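PDB 4MQD: DNA-entry nuclease inhibitor from Bacillus subtilis subsp. subtilis, which inhibits the DNA-entry nuclease and takes part in the complex that governs binding and entry of donor DNA during competence. Local coordinates for residues F61-L66 with A125-I130; T86-H91 with S101-K106. All blocks are in the same frame, centred on the assembly; numbering follows the deposited sequence.

Contact 1 (F61-L66 with A125-I130); sequences FILFRL and ADTYII
The CD1-CE1 side of the F64 ring meets CG2 of I130 on one face of a parallel strand pair, CE1 lying 3.5 Å from CG2, with I130 O over one face of the ring. The F64 side chain reaches that branch because its CG lies anti to the backbone N (chi1 -163°), beside the carbonyl carbon. CD1 of I130 reaches across to I62 CG2, 3.7 Å away, so a single branched isoleucine fills the hollows beside two neighbours. I62 in turn lays its CD1 on CB of Y128. On the face of F61, L63, T127 and I129, A125 CB meets the rim of the F61 ring, L63 CD1 rests on T127 CG2, and the extended arm of R65 slants over I129, whose CG2 sits 3.9 Å above the guanidinium plane. Between the faces run five backbone hydrogen bonds, from F61 N to D126 O at one end to R65 N to I130 O (2.7 Å) at the other. Beta-branched and aromatic residues suit such extended backbone, and the apolar ones suit the buried face. The pair lies within a mixed sheet, with strand 6-14 beyond 61-66, strand 107-116 beyond 127-130, and I92 of strand 90-93 packed against I62, F64 and I130.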
ATOM      1  N   PHE A  61       9.637  -6.905 -12.041  1.00 25.93           N
ATOM      2  CA  PHE A  61       9.784  -5.468 -12.244  1.00 26.26           C
ATOM      3  C   PHE A  61      10.348  -4.816 -10.987  1.00 25.50           C
ATOM      4  O   PHE A  61       9.896  -5.102  -9.877  1.00 27.16           O
ATOM      5  CB  PHE A  61       8.440  -4.830 -12.609  1.00 26.96           C
ATOM      6  CG  PHE A  61       8.004  -5.109 -14.019  1.00 28.40           C
ATOM      7  CD1 PHE A  61       8.504  -4.356 -15.074  1.00 29.17           C
ATOM      8  CD2 PHE A  61       7.100  -6.125 -14.293  1.00 29.51           C
ATOM      9  CE1 PHE A  61       8.109  -4.609 -16.377  1.00 29.76           C
ATOM     10  CE2 PHE A  61       6.699  -6.383 -15.595  1.00 30.64           C
ATOM     11  CZ  PHE A  61       7.204  -5.624 -16.638  1.00 30.50           C
ATOM     12  N   ILE A  62      11.344  -3.954 -11.174  1.00 25.38           N
ATOM     13  CA  ILE A  62      11.924  -3.167 -10.092  1.00 24.37           C
ATOM     14  C   ILE A  62      11.396  -1.740 -10.191  1.00 24.66           C
ATOM     15  O   ILE A  62      11.607  -1.075 -11.203  1.00 24.08           O
ATOM     16  CB  ILE A  62      13.467  -3.130 -10.183  1.00 24.29           C
ATOM     17  CG1 ILE A  62      14.051  -4.553 -10.205  1.00 24.53           C
ATOM     18  CG2 ILE A  62      14.055  -2.306  -9.042  1.00 24.02           C
ATOM     19  CD1 ILE A  62      13.791  -5.370  -8.954  1.00 25.12           C
ATOM     20  N   LEU A  63      10.703  -1.286  -9.149  1.00 25.03           N
ATOM     21  CA  LEU A  63      10.236   0.102  -9.054  1.00 25.38           C
ATOM     22  C   LEU A  63      11.077   0.845  -8.030  1.00 24.61           C
ATOM     23  O   LEU A  63      10.873   0.691  -6.822  1.00 23.62           O
ATOM     24  CB  LEU A  63       8.760   0.164  -8.647  1.00 26.27           C
ATOM     25  CG  LEU A  63       7.740   0.149  -9.784  1.00 28.53           C
ATOM     26  CD1 LEU A  63       7.922  -1.084 -10.655  1.00 30.33           C
ATOM     27  CD2 LEU A  63       6.326   0.221  -9.225  1.00 28.29           C
ATOM     28  N   PHE A  64      12.026   1.644  -8.506  1.00 24.09           N
ATOM     29  CA  PHE A  64      12.879   2.413  -7.610  1.00 25.01           C
ATOM     30  C   PHE A  64      12.286   3.795  -7.374  1.00 25.29           C
ATOM     31  O   PHE A  64      11.796   4.432  -8.309  1.00 25.90           O
ATOM     32  CB  PHE A  64      14.297   2.533  -8.163  1.00 25.88           C
ATOM     33  CG  PHE A  64      15.303   2.946  -7.130  1.00 27.87           C
ATOM     34  CD1 PHE A  64      15.817   2.016  -6.240  1.00 28.77           C
ATOM     35  CD2 PHE A  64      15.717   4.267  -7.030  1.00 29.40           C
ATOM     36  CE1 PHE A  64      16.735   2.393  -5.275  1.00 29.97           C
ATOM     37  CE2 PHE A  64      16.636   4.651  -6.069  1.00 29.47           C
ATOM     38  CZ  PHE A  64      17.145   3.713  -5.189  1.00 30.69           C
ATOM     39  N   ARG A  65      12.329   4.246  -6.122  1.00 25.22           N
ATOM     40  CA  ARG A  65      11.799   5.552  -5.734  1.00 25.13           C
ATOM     41  C   ARG A  65      12.730   6.261  -4.760  1.00 25.61           C
ATOM     42  O   ARG A  65      13.441   5.615  -3.988  1.00 27.83           O
ATOM     43  CB  ARG A  65      10.434   5.396  -5.070  1.00 25.63           C
ATOM     44  CG  ARG A  65       9.358   4.807  -5.962  1.00 25.67           C
ATOM     45  CD  ARG A  65       8.077   4.593  -5.181  1.00 25.99           C
ATOM     46  NE  ARG A  65       7.054   3.946  -5.992  1.00 27.18           N
ATOM     47  CZ  ARG A  65       5.851   3.589  -5.550  1.00 28.93           C
ATOM     48  NH1 ARG A  65       5.497   3.810  -4.287  1.00 29.82           N
ATOM     49  NH2 ARG A  65       4.994   3.004  -6.380  1.00 30.42           N
ATOM     50  N   LEU A  66      12.705   7.591  -4.802  1.00 26.08           N
ATOM     51  CA  LEU A  66      13.444   8.432  -3.865  1.00 26.96           C
ATOM     52  C   LEU A  66      12.460   9.324  -3.103  1.00 28.56           C
ATOM     53  O   LEU A  66      11.762  10.142  -3.707  1.00 28.15           O
ATOM     54  CB  LEU A  66      14.463   9.291  -4.616  1.00 27.66           C
ATOM     55  CG  LEU A  66      15.285  10.309  -3.817  1.00 28.51           C
ATOM     56  CD1 LEU A  66      16.065   9.649  -2.689  1.00 28.43           C
ATOM     57  CD2 LEU A  66      16.223  11.064  -4.744  1.00 29.26           C
ATOM     58  N   ALA A 125       3.149  -9.094 -12.673  1.00 32.94           N
ATOM     59  CA  ALA A 125       4.384  -9.852 -12.551  1.00 30.27           C
ATOM     60  C   ALA A 125       4.971  -9.479 -11.199  1.00 28.20           C
ATOM     61  O   ALA A 125       4.670  -8.409 -10.667  1.00 27.72           O
ATOM     62  CB  ALA A 125       5.347  -9.497 -13.671  1.00 29.52           C
ATOM     63  N   ASP A 126       5.792 -10.357 -10.637  1.00 27.56           N
ATOM     64  CA  ASP A 126       6.400 -10.087  -9.339  1.00 26.52           C
ATOM     65  C   ASP A 126       7.073  -8.723  -9.377  1.00 25.39           C
ATOM     66  O   ASP A 126       7.893  -8.450 -10.250  1.00 25.03           O
ATOM     67  CB  ASP A 126       7.405 -11.176  -8.965  1.00 26.99           C
ATOM     68  CG  ASP A 126       6.733 -12.487  -8.594  1.00 27.40           C
ATOM     69  OD1 ASP A 126       5.486 -12.540  -8.533  1.00 27.84           O
ATOM     70  OD2 ASP A 126       7.459 -13.471  -8.358  1.00 28.03           O
ATOM     71  N   THR A 127       6.689  -7.862  -8.439  1.00 24.55           N
ATOM     72  CA  THR A 127       7.131  -6.478  -8.431  1.00 25.43           C
ATOM     73  C   THR A 127       7.817  -6.163  -7.112  1.00 25.19           C
ATOM     74  O   THR A 127       7.311  -6.504  -6.039  1.00 25.46           O
ATOM     75  CB  THR A 127       5.940  -5.525  -8.649  1.00 26.53           C
ATOM     76  OG1 THR A 127       5.276  -5.868  -9.873  1.00 27.23           O
ATOM     77  CG2 THR A 127       6.402  -4.072  -8.712  1.00 27.72           C
ATOM     78  N   TYR A 128       8.977  -5.519  -7.201  1.00 24.62           N
ATOM     79  CA  TYR A 128       9.743  -5.137  -6.022  1.00 24.74           C
ATOM     80  C   TYR A 128       9.901  -3.623  -5.982  1.00 25.25           C
ATOM     81  O   TYR A 128      10.579  -3.035  -6.827  1.00 24.64           O
ATOM     82  CB  TYR A 128      11.090  -5.856  -6.016  1.00 25.11           C
ATOM     83  CG  TYR A 128      10.922  -7.352  -5.882  1.00 26.20           C
ATOM     84  CD1 TYR A 128      10.842  -7.951  -4.629  1.00 26.00           C
ATOM     85  CD2 TYR A 128      10.798  -8.163  -7.007  1.00 27.28           C
ATOM     86  CE1 TYR A 128      10.665  -9.320  -4.499  1.00 26.42           C
ATOM     87  CE2 TYR A 128      10.621  -9.534  -6.886  1.00 27.19           C
ATOM     88  CZ  TYR A 128      10.556 -10.105  -5.631  1.00 26.44           C
ATOM     89  OH  TYR A 128      10.379 -11.460  -5.504  1.00 27.80           O
ATOM     90  N   ILE A 129       9.239  -3.000  -5.009  1.00 25.75           N
ATOM     91  CA  ILE A 129       9.262  -1.551  -4.851  1.00 26.12           C
ATOM     92  C   ILE A 129      10.374  -1.194  -3.877  1.00 26.49           C
ATOM     93  O   ILE A 129      10.412  -1.706  -2.758  1.00 25.45           O
ATOM     94  CB  ILE A 129       7.916  -1.002  -4.332  1.00 25.99           C
ATOM     95  CG1 ILE A 129       6.778  -1.398  -5.282  1.00 26.74           C
ATOM     96  CG2 ILE A 129       7.982   0.516  -4.177  1.00 25.65           C
ATOM     97  CD1 ILE A 129       5.395  -1.036  -4.782  1.00 27.20           C
ATOM     98  N   ILE A 130      11.275  -0.317  -4.315  1.00 27.14           N
ATOM     99  CA  ILE A 130      12.440   0.066  -3.526  1.00 27.28           C
ATOM    100  C   ILE A 130      12.440   1.579  -3.302  1.00 27.17           C
ATOM    101  O   ILE A 130      12.653   2.348  -4.241  1.00 26.23           O
ATOM    102  CB  ILE A 130      13.745  -0.374  -4.220  1.00 28.99           C
ATOM    103  CG1 ILE A 130      13.721  -1.885  -4.483  1.00 29.34           C
ATOM    104  CG2 ILE A 130      14.954  -0.008  -3.365  1.00 31.02           C
ATOM    105  CD1 ILE A 130      14.820  -2.372  -5.401  1.00 30.47           C
TER

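Contact 2 (T86-H91 with S101-K106); sequences TENGIH and SFDLPK
A beta hairpin made by strands 90-93 and 100-102 runs on here as two loop arms that stay side by side, and I90 and F102 form its last hydrogen-bonded pair. I90 N gives a bond of 3.0 Å to F102 O. F102 N returns one of 3.1 Å to I90 O. On the inner face CG1 of I90 packs 3.9 Å from CB of F102. With I90 CG1 between the backbone N and the carbonyl carbon (chi1 59°) and the chain extended beyond it, CD1 comes up to L104 CD2. Isoleucine and leucine suit this side, where F64 of strand 59-66 and V85 of strand 77-85 close over them. On the other face lies the non-hydrogen-bonded pair H91 and S101. ND1 of H91 is hydrogen-bonded to L100 O, and S101 OG, in the plane of the imidazole at its edge, makes a weak second bond of 2.9 Å at the same nitrogen.

The hairpin edges a five-stranded antiparallel sheet in which strand 90-93 lies between strands 19-24 and 100-102. Past the ladder, D103 centres an inverse gamma turn, with L104 N weakly bonded to F102 O. This bend brings L104 O to 2.8 Å from G89 N, again a weak bond, at 121°. The backbone angles of G89 (phi 134°) would drive a side chain into the preceding carbonyl oxygen, so glycine fits the bend. Farther out the long aliphatic part of K106 runs alongside E87, pointing the same way, its CD 3.2 Å from T86 O. NZ of K106 remains 5.2 Å from OE1 of E87, too far for a salt bridge, though the opposite charges may attract weakly.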
ATOM      1  N   THR A  86      28.168   5.718  -1.432  1.00 49.00           N
ATOM      2  CA  THR A  86      29.528   6.255  -1.393  1.00 52.59           C
ATOM      3  C   THR A  86      29.767   7.297  -2.485  1.00 55.95           C
ATOM      4  O   THR A  86      30.365   8.341  -2.228  1.00 57.83           O
ATOM      5  CB  THR A  86      30.580   5.137  -1.536  1.00 53.89           C
ATOM      6  OG1 THR A  86      30.354   4.414  -2.751  1.00 56.20           O
ATOM      7  CG2 THR A  86      30.507   4.180  -0.357  1.00 53.55           C
ATOM      8  N   GLU A  87      29.304   7.000  -3.698  1.00 58.40           N
ATOM      9  CA  GLU A  87      29.452   7.904  -4.839  1.00 62.11           C
ATOM     10  C   GLU A  87      28.112   8.058  -5.557  1.00 60.38           C
ATOM     11  O   GLU A  87      27.282   7.150  -5.528  1.00 56.70           O
ATOM     12  CB  GLU A  87      30.519   7.368  -5.801  1.00 67.97           C
ATOM     13  CG  GLU A  87      31.246   8.438  -6.606  1.00 73.01           C
ATOM     14  CD  GLU A  87      32.360   9.123  -5.828  1.00 75.57           C
ATOM     15  OE1 GLU A  87      32.192   9.375  -4.615  1.00 78.73           O
ATOM     16  OE2 GLU A  87      33.410   9.419  -6.438  1.00 78.85           O
ATOM     17  N   ASN A  88      27.908   9.207  -6.196  1.00 59.89           N
ATOM     18  CA  ASN A  88      26.628   9.527  -6.832  1.00 58.76           C
ATOM     19  C   ASN A  88      26.211   8.481  -7.873  1.00 56.25           C
ATOM     20  O   ASN A  88      26.661   8.522  -9.020  1.00 62.67           O
ATOM     21  CB  ASN A  88      26.686  10.924  -7.467  1.00 63.38           C
ATOM     22  CG  ASN A  88      25.312  11.478  -7.802  1.00 67.74           C
ATOM     23  OD1 ASN A  88      24.331  10.739  -7.901  1.00 74.58           O
ATOM     24  ND2 ASN A  88      25.236  12.793  -7.979  1.00 70.87           N
ATOM     25  N   GLY A  89      25.357   7.546  -7.454  1.00 48.02           N
ATOM     26  CA  GLY A  89      24.853   6.486  -8.332  1.00 42.87           C
ATOM     27  C   GLY A  89      24.899   5.104  -7.698  1.00 37.86           C
ATOM     28  O   GLY A  89      25.791   4.807  -6.902  1.00 34.78           O
ATOM     29  N   ILE A  90      23.932   4.262  -8.057  1.00 34.42           N
ATOM     30  CA  ILE A  90      23.888   2.869  -7.607  1.00 31.88           C
ATOM     31  C   ILE A  90      23.495   1.944  -8.754  1.00 29.73           C
ATOM     32  O   ILE A  90      23.044   2.404  -9.802  1.00 27.76           O
ATOM     33  CB  ILE A  90      22.881   2.665  -6.457  1.00 33.55           C
ATOM     34  CG1 ILE A  90      21.470   3.086  -6.886  1.00 33.92           C
ATOM     35  CG2 ILE A  90      23.317   3.442  -5.225  1.00 34.25           C
ATOM     36  CD1 ILE A  90      20.376   2.576  -5.975  1.00 34.55           C
ATOM     37  N   HIS A  91      23.667   0.642  -8.542  1.00 28.10           N
ATOM     38  CA  HIS A  91      23.195  -0.371  -9.483  1.00 27.03           C
ATOM     39  C   HIS A  91      22.264  -1.351  -8.788  1.00 25.98           C
ATOM     40  O   HIS A  91      22.335  -1.537  -7.575  1.00 24.98           O
ATOM     41  CB  HIS A  91      24.361  -1.156 -10.082  1.00 27.66           C
ATOM     42  CG  HIS A  91      25.294  -0.330 -10.909  1.00 29.38           C
ATOM     43  ND1 HIS A  91      24.884   0.364 -12.026  1.00 29.74           N
ATOM     44  CD2 HIS A  91      26.624  -0.106 -10.792  1.00 30.42           C
ATOM     45  CE1 HIS A  91      25.921   0.992 -12.555  1.00 30.60           C
ATOM     46  NE2 HIS A  91      26.987   0.722 -11.825  1.00 30.93           N
ATOM     47  N   SER A 101      20.697   0.862 -13.440  1.00 27.44           N
ATOM     48  CA  SER A 101      21.402   1.997 -12.850  1.00 28.98           C
ATOM     49  C   SER A 101      20.414   3.072 -12.421  1.00 29.41           C
ATOM     50  O   SER A 101      19.429   3.330 -13.112  1.00 29.26           O
ATOM     51  CB  SER A 101      22.401   2.579 -13.847  1.00 30.69           C
ATOM     52  OG  SER A 101      23.379   1.617 -14.190  1.00 32.64           O
ATOM     53  N   PHE A 102      20.686   3.688 -11.274  1.00 29.76           N
ATOM     54  CA  PHE A 102      19.826   4.731 -10.725  1.00 30.68           C
ATOM     55  C   PHE A 102      20.682   5.860 -10.166  1.00 32.13           C
ATOM     56  O   PHE A 102      21.568   5.626  -9.341  1.00 31.12           O
ATOM     57  CB  PHE A 102      18.927   4.153  -9.629  1.00 29.10           C
ATOM     58  CG  PHE A 102      18.078   3.001 -10.091  1.00 28.02           C
ATOM     59  CD1 PHE A 102      18.545   1.695 -10.004  1.00 27.80           C
ATOM     60  CD2 PHE A 102      16.817   3.223 -10.624  1.00 26.91           C
ATOM     61  CE1 PHE A 102      17.765   0.634 -10.436  1.00 27.35           C
ATOM     62  CE2 PHE A 102      16.033   2.167 -11.056  1.00 26.78           C
ATOM     63  CZ  PHE A 102      16.507   0.870 -10.960  1.00 27.37           C
ATOM     64  N   ASP A 103      20.419   7.079 -10.632  1.00 37.00           N
ATOM     65  CA  ASP A 103      21.166   8.258 -10.210  1.00 41.56           C
ATOM     66  C   ASP A 103      20.731   8.695  -8.807  1.00 41.91           C
ATOM     67  O   ASP A 103      19.885   9.575  -8.648  1.00 41.39           O
ATOM     68  CB  ASP A 103      20.968   9.396 -11.221  1.00 47.55           C
ATOM     69  CG  ASP A 103      21.845  10.601 -10.934  1.00 52.92           C
ATOM     70  OD1 ASP A 103      23.010  10.413 -10.521  1.00 60.86           O
ATOM     71  OD2 ASP A 103      21.372  11.740 -11.131  1.00 60.38           O
ATOM     72  N   LEU A 104      21.315   8.056  -7.799  1.00 43.05           N
ATOM     73  CA  LEU A 104      21.036   8.369  -6.400  1.00 44.14           C
ATOM     74  C   LEU A 104      22.224   9.140  -5.821  1.00 46.59           C
ATOM     75  O   LEU A 104      23.364   8.688  -5.941  1.00 51.99           O
ATOM     76  CB  LEU A 104      20.808   7.076  -5.617  1.00 43.09           C
ATOM     77  CG  LEU A 104      20.201   7.190  -4.218  1.00 42.61           C
ATOM     78  CD1 LEU A 104      18.793   7.766  -4.270  1.00 42.78           C
ATOM     79  CD2 LEU A 104      20.190   5.828  -3.539  1.00 41.56           C
ATOM     80  N   PRO A 105      21.972  10.308  -5.198  1.00 45.47           N
ATOM     81  CA  PRO A 105      23.077  11.096  -4.634  1.00 47.23           C
ATOM     82  C   PRO A 105      23.812  10.412  -3.479  1.00 47.70           C
ATOM     83  O   PRO A 105      23.313   9.440  -2.908  1.00 45.82           O
ATOM     84  CB  PRO A 105      22.389  12.370  -4.122  1.00 46.98           C
ATOM     85  CG  PRO A 105      21.068  12.420  -4.801  1.00 46.49           C
ATOM     86  CD  PRO A 105      20.678  11.004  -5.073  1.00 46.11           C
ATOM     87  N   LYS A 106      24.991  10.935  -3.149  1.00 52.20           N
ATOM     88  CA  LYS A 106      25.763  10.456  -2.004  1.00 53.31           C
ATOM     89  C   LYS A 106      25.008  10.748  -0.713  1.00 49.80           C
ATOM     90  O   LYS A 106      24.302  11.753  -0.618  1.00 48.02           O
ATOM     91  CB  LYS A 106      27.132  11.144  -1.936  1.00 60.07           C
ATOM     92  CG  LYS A 106      28.028  10.919  -3.143  1.00 66.16           C
ATOM     93  CD  LYS A 106      29.473  11.323  -2.860  1.00 70.89           C
ATOM     94  CE  LYS A 106      29.644  12.820  -2.629  1.00 72.28           C
ATOM     95  NZ  LYS A 106      29.295  13.638  -3.825  1.00 74.86           N
TER

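Contact 1 and contact 2 have centres about 17 Å apart and belong to two different sheets, yet they meet in the core. In chain order strand 59-66 comes first, then both arms of contact 2, and finally strand 127-134, so the whole hairpin falls between the two parallel strands. Where the sheets pack, F64 of contact 1 makes most of the bridging contacts: its CB lies 3.4 Å from F102 CE2, and its CZ lies 3.5 Å from I90 CD1. L66 CD1 adds a contact of 3.7 Å with L104 CD1. The centre of the mixed sheet is thereby joined by apolar packing to the edge hairpin of the antiparallel sheet, all within one ComJ domain.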